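PDB 1Y8C: S-adenosylmethionine-dependent methyltransferase from Clostridium acetobutylicum, which is probably a methyltransferase that uses S-adenosylmethionine as methyl donor. Local coordinates for residues Y203-I208 / I238-K243; I28-E33 / Y226-V231; D39-L44 / E53-K58; N61-D66 / R100-I105. All coordinates share one frame; numbering follows the deposited sequence.

Contact 1 (Y203-I208 / I238-K243). With SO4 (sulfate ion), chain B.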
loop_
_atom_site.group_PDB
_atom_site.type_symbol
_atom_site.label_atom_id
_atom_site.label_comp_id
_atom_site.label_asym_id
_atom_site.label_seq_id
_atom_site.Cartn_x
_atom_site.Cartn_y
_atom_site.Cartn_z
ATOM N N TYR A 203 5.242 -8.329 10.683
ATOM C CA TYR A 203 6.621 -7.924 10.916
ATOM C C TYR A 203 6.747 -6.987 12.113
ATOM O O TYR A 203 5.925 -6.087 12.298
ATOM C CB TYR A 203 7.183 -7.217 9.680
ATOM C CG TYR A 203 7.487 -8.121 8.513
ATOM C CD1 TYR A 203 6.797 -7.991 7.304
ATOM C CD2 TYR A 203 8.493 -9.085 8.599
ATOM C CE1 TYR A 203 7.106 -8.799 6.214
ATOM C CE2 TYR A 203 8.813 -9.892 7.513
ATOM C CZ TYR A 203 8.119 -9.745 6.327
ATOM O OH TYR A 203 8.435 -10.546 5.252
ATOM N N LYS A 204 7.783 -7.195 12.918
ATOM C CA LYS A 204 8.019 -6.342 14.077
ATOM C C LYS A 204 8.854 -5.152 13.636
ATOM O O LYS A 204 9.727 -5.288 12.784
ATOM C CB LYS A 204 8.747 -7.120 15.175
ATOM C CG LYS A 204 7.914 -8.239 15.769
ATOM C CD LYS A 204 8.583 -8.848 16.984
ATOM C CE LYS A 204 7.664 -9.832 17.689
ATOM N NZ LYS A 204 8.318 -10.392 18.908
ATOM N N GLU A 205 8.583 -3.985 14.210
ATOM C CA GLU A 205 9.318 -2.778 13.854
ATOM C C GLU A 205 10.823 -2.989 13.918
ATOM O O GLU A 205 11.586 -2.399 13.151
ATOM C CB GLU A 205 8.923 -1.649 14.784
ATOM C CG GLU A 205 7.473 -1.331 14.700
ATOM C CD GLU A 205 7.037 -0.371 15.774
ATOM O OE1 GLU A 205 7.402 0.826 15.687
ATOM O OE2 GLU A 205 6.338 -0.822 16.710
ATOM N N GLU A 206 11.238 -3.839 14.844
ATOM C CA GLU A 206 12.643 -4.155 15.021
ATOM C C GLU A 206 13.155 -4.857 13.766
ATOM O O GLU A 206 14.247 -4.563 13.282
ATOM C CB GLU A 206 12.799 -5.062 16.237
ATOM C CG GLU A 206 14.221 -5.301 16.671
ATOM C CD GLU A 206 14.314 -6.345 17.775
ATOM O OE1 GLU A 206 15.436 -6.560 18.293
ATOM O OE2 GLU A 206 13.270 -6.956 18.123
ATOM N N ASP A 207 12.353 -5.777 13.240
ATOM C CA ASP A 207 12.706 -6.522 12.031
ATOM C C ASP A 207 12.703 -5.630 10.799
ATOM O O ASP A 207 13.548 -5.767 9.919
ATOM C CB ASP A 207 11.713 -7.657 11.801
ATOM C CG ASP A 207 11.749 -8.696 12.897
ATOM O OD1 ASP A 207 10.721 -9.403 13.061
ATOM O OD2 ASP A 207 12.797 -8.808 13.583
ATOM N N ILE A 208 11.730 -4.733 10.727
ATOM C CA ILE A 208 11.640 -3.840 9.593
ATOM C C ILE A 208 12.846 -2.915 9.585
ATOM O O ILE A 208 13.493 -2.722 8.556
ATOM C CB ILE A 208 10.360 -2.994 9.655
ATOM C CG1 ILE A 208 9.137 -3.886 9.429
ATOM C CG2 ILE A 208 10.430 -1.874 8.620
ATOM C CD1 ILE A 208 9.034 -4.465 8.026
ATOM N N ILE A 238 1.549 1.562 10.723
ATOM C CA ILE A 238 2.756 2.347 10.823
ATOM C C ILE A 238 3.231 2.902 9.489
ATOM O O ILE A 238 3.379 2.166 8.511
ATOM C CB ILE A 238 3.882 1.509 11.464
ATOM C CG1 ILE A 238 3.464 1.110 12.887
ATOM C CG2 ILE A 238 5.182 2.289 11.439
ATOM C CD1 ILE A 238 4.379 0.128 13.600
ATOM N N THR A 239 3.457 4.211 9.439
ATOM C CA THR A 239 3.941 4.811 8.205
ATOM C C THR A 239 5.408 5.181 8.321
ATOM O O THR A 239 5.782 6.007 9.141
ATOM C CB THR A 239 3.150 6.062 7.829
ATOM O OG1 THR A 239 1.792 5.704 7.516
ATOM C CG2 THR A 239 3.790 6.724 6.608
ATOM N N TYR A 240 6.235 4.538 7.507
ATOM C CA TYR A 240 7.663 4.806 7.496
ATOM C C TYR A 240 8.023 5.802 6.399
ATOM O O TYR A 240 7.421 5.827 5.316
ATOM C CB TYR A 240 8.467 3.536 7.237
ATOM C CG TYR A 240 8.643 2.618 8.425
ATOM C CD1 TYR A 240 7.718 1.605 8.695
ATOM C CD2 TYR A 240 9.756 2.736 9.256
ATOM C CE1 TYR A 240 7.897 0.726 9.756
ATOM C CE2 TYR A 240 9.950 1.864 10.324
ATOM C CZ TYR A 240 9.014 0.859 10.565
ATOM O OH TYR A 240 9.227 -0.011 11.607
ATOM N N LEU A 241 9.026 6.615 6.693
ATOM C CA LEU A 241 9.528 7.604 5.758
ATOM C C LEU A 241 11.045 7.436 5.736
ATOM O O LEU A 241 11.718 7.714 6.723
ATOM C CB LEU A 241 9.162 8.993 6.240
ATOM C CG LEU A 241 8.912 9.921 5.062
ATOM C CD1 LEU A 241 7.594 10.653 5.289
ATOM C CD2 LEU A 241 10.080 10.883 4.885
ATOM N N VAL A 242 11.578 6.978 4.606
ATOM C CA VAL A 242 13.011 6.750 4.489
ATOM C C VAL A 242 13.641 7.393 3.255
ATOM O O VAL A 242 12.942 7.881 2.359
ATOM C CB VAL A 242 13.315 5.233 4.473
ATOM C CG1 VAL A 242 12.454 4.526 5.509
ATOM C CG2 VAL A 242 13.075 4.661 3.085
ATOM N N LYS A 243 14.973 7.381 3.230
ATOM C CA LYS A 243 15.748 7.935 2.123
ATOM C C LYS A 243 17.048 7.155 1.960
ATOM O O LYS A 243 17.388 6.316 2.797
ATOM C CB LYS A 243 16.082 9.413 2.357
ATOM C CG LYS A 243 16.918 9.688 3.587
ATOM C CD LYS A 243 17.723 10.973 3.441
ATOM C CE LYS A 243 16.847 12.188 3.107
ATOM N NZ LYS A 243 16.640 12.424 1.635
HETATM S S SO4 B . 8.638 -4.486 18.282
HETATM O O1 SO4 B . 8.109 -3.129 18.540
HETATM O O2 SO4 B . 9.896 -4.386 17.516
HETATM O O3 SO4 B . 8.900 -5.166 19.572
HETATM O O4 SO4 B . 7.646 -5.266 17.512
#
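I208 and Y240 make the CH-pi contact between helix and strand. The CG2 methyl of I208 lies over one face of the Y240 ring, 4.0 Å from its centroid and 28° off the ring normal. It sits toward the hydroxyl end, with I208 CG2 3.6 Å from Y240 CZ. CG2 can do this because it stands anti to the I208 backbone N, while the CG1 branch leads away from the strand.

The remaining packing falls to E205. Y240 OH lies 3.6 Å from E205 CB, beside the start of the helix, and forms its hydrogen bond with E209 one turn on. I238 CD1 meets the carboxylate end of E205, 3.5 Å from E205 CD, and these two side chains cross at about a right angle. V231 packs against both.

Strand 237-244 is the antiparallel strand of the mixed seven-stranded sheet, a hallmark of class I S-adenosylmethionine-dependent methyltransferases. Helix 205-214 is laid against it here by its first turn.

Polar contacts involve other partners. E205 OE1 forms a salt bridge with K222 on the neighbouring strand. A sulfate, probably from the crystallisation liquor, sits at the helix N terminus. E206 N donates to its O2 at 3.0 Å, with a bent angle of 142°. K204, the N-cap residue, lays its CB 3.2 Å from sulfate O4. The helix dipole would be expected to favour an anion here.

Contact 2 (I28-E33 / Y226-V231)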
loop_
_atom_site.group_PDB
_atom_site.type_symbol
_atom_site.label_atom_id
_atom_site.label_comp_id
_atom_site.label_asym_id
_atom_site.label_seq_id
_atom_site.Cartn_x
_atom_site.Cartn_y
_atom_site.Cartn_z
ATOM N N ILE A 28 2.459 14.676 0.615
ATOM C CA ILE A 28 2.939 15.888 -0.027
ATOM C C ILE A 28 3.633 16.757 1.023
ATOM O O ILE A 28 4.724 17.284 0.797
ATOM C CB ILE A 28 1.782 16.702 -0.637
ATOM C CG1 ILE A 28 1.077 15.891 -1.710
ATOM C CG2 ILE A 28 2.332 17.988 -1.244
ATOM C CD1 ILE A 28 1.983 15.555 -2.876
ATOM N N GLU A 29 2.985 16.887 2.175
ATOM C CA GLU A 29 3.498 17.688 3.275
ATOM C C GLU A 29 4.915 17.268 3.646
ATOM O O GLU A 29 5.821 18.096 3.797
ATOM C CB GLU A 29 2.570 17.545 4.483
ATOM C CG GLU A 29 2.971 18.339 5.719
ATOM C CD GLU A 29 2.176 17.922 6.958
ATOM O OE1 GLU A 29 2.387 18.530 8.043
ATOM O OE2 GLU A 29 1.342 16.982 6.846
ATOM N N LYS A 30 5.101 15.967 3.795
ATOM C CA LYS A 30 6.404 15.434 4.140
ATOM C C LYS A 30 7.411 15.653 3.012
ATOM O O LYS A 30 8.599 15.855 3.259
ATOM C CB LYS A 30 6.255 13.956 4.510
ATOM C CG LYS A 30 5.631 13.796 5.892
ATOM C CD LYS A 30 6.625 14.268 6.951
ATOM C CE LYS A 30 5.989 14.502 8.316
ATOM N NZ LYS A 30 5.121 15.718 8.326
ATOM N N CYS A 31 6.928 15.643 1.776
ATOM C CA CYS A 31 7.793 15.874 0.623
ATOM C C CYS A 31 8.336 17.290 0.673
ATOM O O CYS A 31 9.519 17.522 0.413
ATOM C CB CYS A 31 7.015 15.688 -0.672
ATOM S SG CYS A 31 6.650 13.974 -1.031
ATOM N N VAL A 32 7.453 18.231 1.002
ATOM C CA VAL A 32 7.821 19.630 1.108
ATOM C C VAL A 32 8.810 19.837 2.251
ATOM O O VAL A 32 9.769 20.579 2.109
ATOM C CB VAL A 32 6.580 20.512 1.322
ATOM C CG1 VAL A 32 7.001 21.926 1.663
ATOM C CG2 VAL A 32 5.727 20.509 0.073
ATOM N N GLU A 33 8.590 19.172 3.378
ATOM C CA GLU A 33 9.504 19.319 4.498
ATOM C C GLU A 33 10.881 18.763 4.156
ATOM O O GLU A 33 11.837 18.963 4.902
ATOM C CB GLU A 33 8.975 18.592 5.732
ATOM C CG GLU A 33 7.714 19.180 6.348
ATOM C CD GLU A 33 7.132 18.278 7.435
ATOM O OE1 GLU A 33 7.931 17.587 8.127
ATOM O OE2 GLU A 33 5.884 18.270 7.598
ATOM N N TYR A 226 -0.118 7.737 8.829
ATOM C CA TYR A 226 -0.034 9.001 8.095
ATOM C C TYR A 226 -0.415 10.280 8.858
ATOM O O TYR A 226 -1.336 11.002 8.486
ATOM C CB TYR A 226 -0.861 8.895 6.801
ATOM C CG TYR A 226 -0.374 7.812 5.857
ATOM C CD1 TYR A 226 -0.728 6.471 6.053
ATOM C CD2 TYR A 226 0.487 8.118 4.800
ATOM C CE1 TYR A 226 -0.232 5.463 5.223
ATOM C CE2 TYR A 226 0.994 7.119 3.969
ATOM C CZ TYR A 226 0.639 5.795 4.182
ATOM O OH TYR A 226 1.186 4.812 3.379
ATOM N N SER A 227 0.328 10.565 9.917
ATOM C CA SER A 227 0.091 11.749 10.714
ATOM C C SER A 227 1.327 11.958 11.567
ATOM O O SER A 227 2.191 11.083 11.648
ATOM C CB SER A 227 -1.133 11.560 11.615
ATOM O OG SER A 227 -0.843 10.674 12.688
ATOM N N ASN A 228 1.409 13.116 12.208
ATOM C CA ASN A 228 2.548 13.426 13.058
ATOM C C ASN A 228 2.555 12.596 14.332
ATOM O O ASN A 228 3.583 12.493 14.987
ATOM C CB ASN A 228 2.534 14.903 13.428
ATOM C CG ASN A 228 2.797 15.804 12.239
ATOM O OD1 ASN A 228 2.375 16.963 12.225
ATOM N ND2 ASN A 228 3.511 15.285 11.242
ATOM N N LYS A 229 1.417 12.011 14.692
ATOM C CA LYS A 229 1.361 11.213 15.911
ATOM C C LYS A 229 2.451 10.153 15.924
ATOM O O LYS A 229 2.790 9.575 14.889
ATOM C CB LYS A 229 0.002 10.532 16.066
ATOM C CG LYS A 229 -1.192 11.477 16.168
ATOM C CD LYS A 229 -2.490 10.685 16.387
ATOM C CE LYS A 229 -2.869 9.849 15.158
ATOM N NZ LYS A 229 -3.959 8.865 15.435
ATOM N N LYS A 230 2.995 9.911 17.114
ATOM C CA LYS A 230 4.050 8.925 17.328
ATOM C C LYS A 230 3.477 7.501 17.436
ATOM O O LYS A 230 2.327 7.310 17.822
ATOM C CB LYS A 230 4.815 9.281 18.604
ATOM C CG LYS A 230 5.828 8.248 19.016
ATOM C CD LYS A 230 6.656 8.698 20.209
ATOM C CE LYS A 230 7.833 7.728 20.458
ATOM N NZ LYS A 230 8.859 7.714 19.340
ATOM N N VAL A 231 4.283 6.506 17.078
ATOM C CA VAL A 231 3.862 5.105 17.141
ATOM C C VAL A 231 3.791 4.636 18.595
ATOM O O VAL A 231 4.716 4.851 19.375
ATOM C CB VAL A 231 4.847 4.196 16.374
ATOM C CG1 VAL A 231 4.485 2.734 16.570
ATOM C CG2 VAL A 231 4.819 4.554 14.909
#
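The backbones of helix and loop stay well apart where K30 and N228 meet; the nearest CA pair, K30 and S227, is 9.8 Å apart. The contact is therefore made by side chains, mainly by the long reach of K30. K30 bends twice along its chain, at chi2 (-69°) and chi4 (-72°), and this brings its ammonium group round beside the end of N228. The two side chains pass each other obliquely. The amide of N228 is probably turned over in the model, so the exact pairing with K30 NZ remains open.

The ammonium has firmer partners on its own helix. K30 NZ donates to E33 OE2 at 2.8 Å in a salt bridge. It meets the syn side of that oxygen, 33° out of the carboxylate plane. A second, long salt bridge runs from K30 NZ to E29 OE1 at 3.9 Å. The three residues form a salt-bridge network near the C-terminal end of helix 20-32. This helix comes just before the first strand of the Rossmann-like sheet, and residues 226-231 belong to the loop that links the last two strands of the chain, 217-224 and 237-244.

Two carboxylates near one ammonium would be expected to keep K30 charged. The aliphatic part of K30 packs on L241 of strand 237-244. On the loop side, K229 N makes a weak bond to S227 OG at 3.3 Å. Beside N228, the same helix contributes F26, and Y226 stacks its ring on W23.

Contact 3 (D39-L44 / E53-K58)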
loop_
_atom_site.group_PDB
_atom_site.type_symbol
_atom_site.label_atom_id
_atom_site.label_comp_id
_atom_site.label_asym_id
_atom_site.label_seq_id
_atom_site.Cartn_x
_atom_site.Cartn_y
_atom_site.Cartn_z
ATOM N N ASP A 39 9.781 16.133 -9.603
ATOM C CA ASP A 39 9.980 15.707 -10.973
ATOM C C ASP A 39 9.463 14.312 -11.263
ATOM O O ASP A 39 8.613 14.137 -12.137
ATOM C CB ASP A 39 11.453 15.779 -11.352
ATOM C CG ASP A 39 11.907 17.196 -11.609
ATOM O OD1 ASP A 39 11.138 17.953 -12.243
ATOM O OD2 ASP A 39 13.033 17.557 -11.193
ATOM N N ASP A 40 9.963 13.319 -10.531
ATOM C CA ASP A 40 9.564 11.939 -10.777
ATOM C C ASP A 40 8.968 11.180 -9.599
ATOM O O ASP A 40 9.550 11.091 -8.512
ATOM C CB ASP A 40 10.756 11.187 -11.362
ATOM C CG ASP A 40 11.208 11.785 -12.674
ATOM O OD1 ASP A 40 10.460 11.661 -13.676
ATOM O OD2 ASP A 40 12.298 12.405 -12.706
ATOM N N TYR A 41 7.791 10.616 -9.860
ATOM C CA TYR A 41 7.018 9.867 -8.877
ATOM C C TYR A 41 6.665 8.432 -9.290
ATOM O O TYR A 41 6.117 8.193 -10.367
ATOM C CB TYR A 41 5.719 10.632 -8.564
ATOM C CG TYR A 41 4.701 9.819 -7.785
ATOM C CD1 TYR A 41 5.034 9.241 -6.550
ATOM C CD2 TYR A 41 3.404 9.627 -8.275
ATOM C CE1 TYR A 41 4.107 8.498 -5.823
ATOM C CE2 TYR A 41 2.466 8.883 -7.557
ATOM C CZ TYR A 41 2.830 8.322 -6.326
ATOM O OH TYR A 41 1.921 7.584 -5.605
ATOM N N LEU A 42 6.967 7.493 -8.402
ATOM C CA LEU A 42 6.683 6.079 -8.610
ATOM C C LEU A 42 5.820 5.528 -7.476
ATOM O O LEU A 42 6.175 5.606 -6.286
ATOM C CB LEU A 42 7.980 5.270 -8.658
ATOM C CG LEU A 42 7.819 3.740 -8.609
ATOM C CD1 LEU A 42 7.345 3.237 -9.965
ATOM C CD2 LEU A 42 9.136 3.082 -8.237
ATOM N N ASP A 43 4.688 4.956 -7.846
ATOM C CA ASP A 43 3.814 4.361 -6.856
ATOM C C ASP A 43 3.783 2.851 -7.094
ATOM O O ASP A 43 3.297 2.389 -8.125
ATOM C CB ASP A 43 2.417 4.960 -6.974
ATOM C CG ASP A 43 1.464 4.381 -5.969
ATOM O OD1 ASP A 43 1.944 3.947 -4.892
ATOM O OD2 ASP A 43 0.243 4.362 -6.247
ATOM N N LEU A 44 4.331 2.095 -6.147
ATOM C CA LEU A 44 4.375 0.632 -6.225
ATOM C C LEU A 44 3.100 0.073 -5.628
ATOM O O LEU A 44 2.678 0.513 -4.563
ATOM C CB LEU A 44 5.538 0.085 -5.407
ATOM C CG LEU A 44 6.939 0.519 -5.783
ATOM C CD1 LEU A 44 7.894 0.187 -4.642
ATOM C CD2 LEU A 44 7.346 -0.165 -7.070
ATOM N N GLU A 53 -3.860 8.900 -8.287
ATOM C CA GLU A 53 -4.578 10.034 -8.864
ATOM C C GLU A 53 -4.453 11.296 -8.010
ATOM O O GLU A 53 -4.678 12.394 -8.496
ATOM C CB GLU A 53 -6.056 9.694 -9.059
ATOM C CG GLU A 53 -6.794 9.452 -7.764
ATOM C CD GLU A 53 -8.271 9.184 -7.953
ATOM O OE1 GLU A 53 -8.897 8.676 -6.996
ATOM O OE2 GLU A 53 -8.816 9.483 -9.040
ATOM N N ASN A 54 -4.093 11.147 -6.742
ATOM C CA ASN A 54 -3.941 12.307 -5.879
ATOM C C ASN A 54 -2.543 12.918 -5.961
ATOM O O ASN A 54 -2.396 14.137 -5.932
ATOM C CB ASN A 54 -4.240 11.929 -4.425
ATOM C CG ASN A 54 -5.719 11.746 -4.164
ATOM O OD1 ASN A 54 -6.490 11.479 -5.084
ATOM N ND2 ASN A 54 -6.124 11.881 -2.904
ATOM N N LEU A 55 -1.523 12.068 -6.067
ATOM C CA LEU A 55 -0.126 12.506 -6.105
ATOM C C LEU A 55 0.420 12.721 -7.512
ATOM O O LEU A 55 1.287 13.566 -7.728
ATOM C CB LEU A 55 0.745 11.478 -5.381
ATOM C CG LEU A 55 0.425 11.216 -3.916
ATOM C CD1 LEU A 55 1.012 9.894 -3.487
ATOM C CD2 LEU A 55 0.967 12.353 -3.072
ATOM N N CYS A 56 -0.085 11.946 -8.461
ATOM C CA CYS A 56 0.353 12.048 -9.845
ATOM C C CYS A 56 0.329 13.482 -10.409
ATOM O O CYS A 56 1.282 13.908 -11.067
ATOM C CB CYS A 56 -0.501 11.132 -10.721
ATOM S SG CYS A 56 -0.287 11.435 -12.468
ATOM N N PRO A 57 -0.760 14.240 -10.170
ATOM C CA PRO A 57 -0.839 15.616 -10.683
ATOM C C PRO A 57 0.169 16.595 -10.086
ATOM O O PRO A 57 0.362 17.698 -10.603
ATOM C CB PRO A 57 -2.277 16.018 -10.378
ATOM C CG PRO A 57 -2.605 15.206 -9.177
ATOM C CD PRO A 57 -2.031 13.861 -9.529
ATOM N N LYS A 58 0.817 16.204 -8.997
ATOM C CA LYS A 58 1.795 17.080 -8.374
ATOM C C LYS A 58 3.191 16.903 -8.971
ATOM O O LYS A 58 4.091 17.682 -8.680
ATOM C CB LYS A 58 1.818 16.825 -6.871
ATOM C CG LYS A 58 0.498 17.139 -6.182
ATOM C CD LYS A 58 0.118 18.599 -6.376
ATOM C CE LYS A 58 -0.999 19.035 -5.431
ATOM N NZ LYS A 58 -2.267 18.287 -5.663
#
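Y41 and L55 cross at about a right angle, and the leucine meets the hydroxyl end of the tyrosine. Two of its carbons do the touching. L55 CB lies off-centre over the Y41 ring, 4.2 Å from the centroid and 29° from the normal, in a CH-pi contact. L55 CD1 reaches further out, 3.7 Å from Y41 CZ and 3.3 Å from Y41 OH.

The tyrosine is aimed at the helix by its first torsion, with CG anti to the backbone N (chi1 168°). Its CE2 atom then comes near C56, with Y41 CE2 4.1 Å from C56 N. The Y41 hydroxyl is also hydrogen-bonded to T106 on the adjacent strand 104-107. The ring is thus tied at its polar end and packed along its side. F59 also meets the ring. L55 in turn packs on I27 and I28 of helix 20-32, so it lies between the tyrosine and that helix.

Strand 40-44, helix 52-55 and strand 61-65 make a right-handed beta-alpha-beta crossover. It is the first such unit of the Rossmann-like fold of S-adenosylmethionine-dependent methyltransferases, whose glycine-rich loop after the first strand probably receives the cofactor.

Contact 4 (N61-D66 / R100-I105)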
loop_
_atom_site.group_PDB
_atom_site.type_symbol
_atom_site.label_atom_id
_atom_site.label_comp_id
_atom_site.label_asym_id
_atom_site.label_seq_id
_atom_site.Cartn_x
_atom_site.Cartn_y
_atom_site.Cartn_z
ATOM N N ASN A 61 6.534 13.505 -14.103
ATOM C CA ASN A 61 6.479 12.147 -14.636
ATOM C C ASN A 61 6.093 11.153 -13.550
ATOM O O ASN A 61 6.657 11.161 -12.454
ATOM C CB ASN A 61 7.830 11.746 -15.234
ATOM C CG ASN A 61 8.428 12.833 -16.110
ATOM O OD1 ASN A 61 9.453 13.431 -15.771
ATOM N ND2 ASN A 61 7.786 13.096 -17.243
ATOM N N THR A 62 5.138 10.287 -13.870
ATOM C CA THR A 62 4.671 9.296 -12.919
ATOM C C THR A 62 4.688 7.876 -13.472
ATOM O O THR A 62 4.396 7.639 -14.644
ATOM C CB THR A 62 3.227 9.607 -12.455
ATOM O OG1 THR A 62 3.171 10.928 -11.907
ATOM C CG2 THR A 62 2.775 8.614 -11.404
ATOM N N TRP A 63 5.042 6.936 -12.604
ATOM C CA TRP A 63 5.061 5.525 -12.940
ATOM C C TRP A 63 4.240 4.796 -11.888
ATOM O O TRP A 63 4.399 5.030 -10.689
ATOM C CB TRP A 63 6.478 4.984 -12.940
ATOM C CG TRP A 63 7.231 5.320 -14.150
ATOM C CD1 TRP A 63 7.755 6.534 -14.483
ATOM C CD2 TRP A 63 7.570 4.428 -15.211
ATOM N NE1 TRP A 63 8.412 6.454 -15.689
ATOM C CE2 TRP A 63 8.318 5.171 -16.154
ATOM C CE3 TRP A 63 7.328 3.070 -15.449
ATOM C CZ2 TRP A 63 8.811 4.601 -17.332
ATOM C CZ3 TRP A 63 7.821 2.501 -16.617
ATOM C CH2 TRP A 63 8.559 3.265 -17.543
ATOM N N ALA A 64 3.362 3.919 -12.353
ATOM C CA ALA A 64 2.495 3.140 -11.485
ATOM C C ALA A 64 2.727 1.664 -11.783
ATOM O O ALA A 64 2.605 1.230 -12.929
ATOM C CB ALA A 64 1.045 3.506 -11.744
ATOM N N VAL A 65 3.056 0.896 -10.749
ATOM C CA VAL A 65 3.325 -0.521 -10.907
ATOM C C VAL A 65 2.441 -1.360 -10.000
ATOM O O VAL A 65 2.220 -1.015 -8.847
ATOM C CB VAL A 65 4.784 -0.826 -10.572
ATOM C CG1 VAL A 65 5.072 -2.287 -10.814
ATOM C CG2 VAL A 65 5.698 0.058 -11.405
ATOM N N ASP A 66 1.932 -2.463 -10.530
ATOM C CA ASP A 66 1.082 -3.360 -9.757
ATOM C C ASP A 66 1.113 -4.723 -10.418
ATOM O O ASP A 66 1.247 -4.821 -11.627
ATOM C CB ASP A 66 -0.356 -2.829 -9.700
ATOM C CG ASP A 66 -1.181 -3.479 -8.587
ATOM O OD1 ASP A 66 -1.523 -4.682 -8.700
ATOM O OD2 ASP A 66 -1.476 -2.780 -7.592
ATOM N N ARG A 100 14.636 3.695 -14.241
ATOM C CA ARG A 100 14.274 5.061 -13.909
ATOM C C ARG A 100 14.487 5.353 -12.419
ATOM O O ARG A 100 14.372 4.460 -11.580
ATOM C CB ARG A 100 12.809 5.268 -14.306
ATOM C CG ARG A 100 12.260 6.670 -14.141
ATOM C CD ARG A 100 12.963 7.657 -15.044
ATOM N NE ARG A 100 12.146 8.840 -15.284
ATOM C CZ ARG A 100 12.577 9.919 -15.927
ATOM N NH1 ARG A 100 13.825 9.958 -16.387
ATOM N NH2 ARG A 100 11.756 10.950 -16.125
ATOM N N LYS A 101 14.821 6.600 -12.099
ATOM C CA LYS A 101 15.037 7.002 -10.710
ATOM C C LYS A 101 13.940 7.981 -10.334
ATOM O O LYS A 101 13.425 8.698 -11.190
ATOM C CB LYS A 101 16.384 7.696 -10.531
ATOM C CG LYS A 101 17.603 6.851 -10.801
ATOM C CD LYS A 101 17.890 5.907 -9.663
ATOM C CE LYS A 101 19.327 5.376 -9.745
ATOM N NZ LYS A 101 20.358 6.411 -9.387
ATOM N N PHE A 102 13.601 8.030 -9.051
ATOM C CA PHE A 102 12.547 8.915 -8.623
ATOM C C PHE A 102 12.844 9.768 -7.404
ATOM O O PHE A 102 13.790 9.521 -6.647
ATOM C CB PHE A 102 11.281 8.114 -8.361
ATOM C CG PHE A 102 10.874 7.225 -9.493
ATOM C CD1 PHE A 102 11.437 5.961 -9.642
ATOM C CD2 PHE A 102 9.921 7.651 -10.413
ATOM C CE1 PHE A 102 11.042 5.131 -10.686
ATOM C CE2 PHE A 102 9.522 6.830 -11.461
ATOM C CZ PHE A 102 10.088 5.562 -11.603
ATOM N N ASP A 103 11.997 10.776 -7.223
ATOM C CA ASP A 103 12.111 11.703 -6.108
ATOM C C ASP A 103 11.269 11.181 -4.968
ATOM O O ASP A 103 11.636 11.299 -3.801
ATOM C CB ASP A 103 11.604 13.077 -6.527
ATOM C CG ASP A 103 12.456 13.693 -7.609
ATOM O OD1 ASP A 103 13.621 14.018 -7.299
ATOM O OD2 ASP A 103 11.975 13.839 -8.758
ATOM N N LEU A 104 10.130 10.605 -5.329
ATOM C CA LEU A 104 9.208 10.053 -4.364
ATOM C C LEU A 104 8.730 8.669 -4.782
ATOM O O LEU A 104 8.284 8.473 -5.916
ATOM C CB LEU A 104 7.992 10.969 -4.205
ATOM C CG LEU A 104 6.812 10.330 -3.444
ATOM C CD1 LEU A 104 7.269 10.009 -2.042
ATOM C CD2 LEU A 104 5.601 11.264 -3.416
ATOM N N ILE A 105 8.827 7.715 -3.867
ATOM C CA ILE A 105 8.353 6.364 -4.129
ATOM C C ILE A 105 7.357 6.039 -3.023
ATOM O O ILE A 105 7.644 6.256 -1.838
ATOM C CB ILE A 105 9.512 5.320 -4.099
ATOM C CG1 ILE A 105 10.497 5.596 -5.244
ATOM C CG2 ILE A 105 8.959 3.915 -4.222
ATOM C CD1 ILE A 105 11.730 4.707 -5.236
#
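W63 and F102 are brought together by first torsions of the same kind, each CG lying beside its own backbone N and anti to the carbonyl carbon (W63 chi1 -79°). R100 comes in by another route. It bends at chi2 (64°) and is extended from there, which carries its guanidinium out toward N61.

The aromatic pair is an offset edge-to-face, T-shaped contact. The edge of F102 points at the face of the five-membered ring of W63. Their centroids are 5.3 Å apart and the planes are at 76°. The closest atoms are W63 CD1 and F102 CE2 at 3.5 Å. F102 CZ also lies near W63 CD1 and CG, 3.8 Å from W63 CG.

Strand 61-65 is the second strand of the Rossmann-like sheet, and residues 100-103 lead into the fourth, 104-107. The first strand, 40-44, lies between them in the sheet. The contact therefore passes over that strand, and L42 packs against both W63 and F102.

R100 borders the indole, with R100 CG 4.2 Å from W63 NE1. Its guanidinium plane is inclined to the ring. The edge of the guanidinium faces the amide end of N61, whose orientation is doubtful. The firm partner of R100 NH2 is D40, in a salt bridge. D103 OD2 is likewise paired with K133 and accepts a hydrogen bond from D40 N.

From the N terminus, helix 20-32 brings the first half of contact 2, which stays open until residues 226-231. Inside that long loop, contact 3 closes first, within one crossover of strand, helix and strand. Contact 4 follows in series and joins the second strand to the approach to the fourth. Contacts 3 and 4 adjoin along strand 40-44, where Y41 and W63 are bonded through their backbones. Contact 1 opens at 203-208, before contact 2 has closed, and ends at 238-243, so those two cross. They touch where T239 meets Y226. Helix 20-32 also touches contact 3 through I28 and contact 4 through C31, so this one helix adjoins contacts 3 and 4 as well as contact 1.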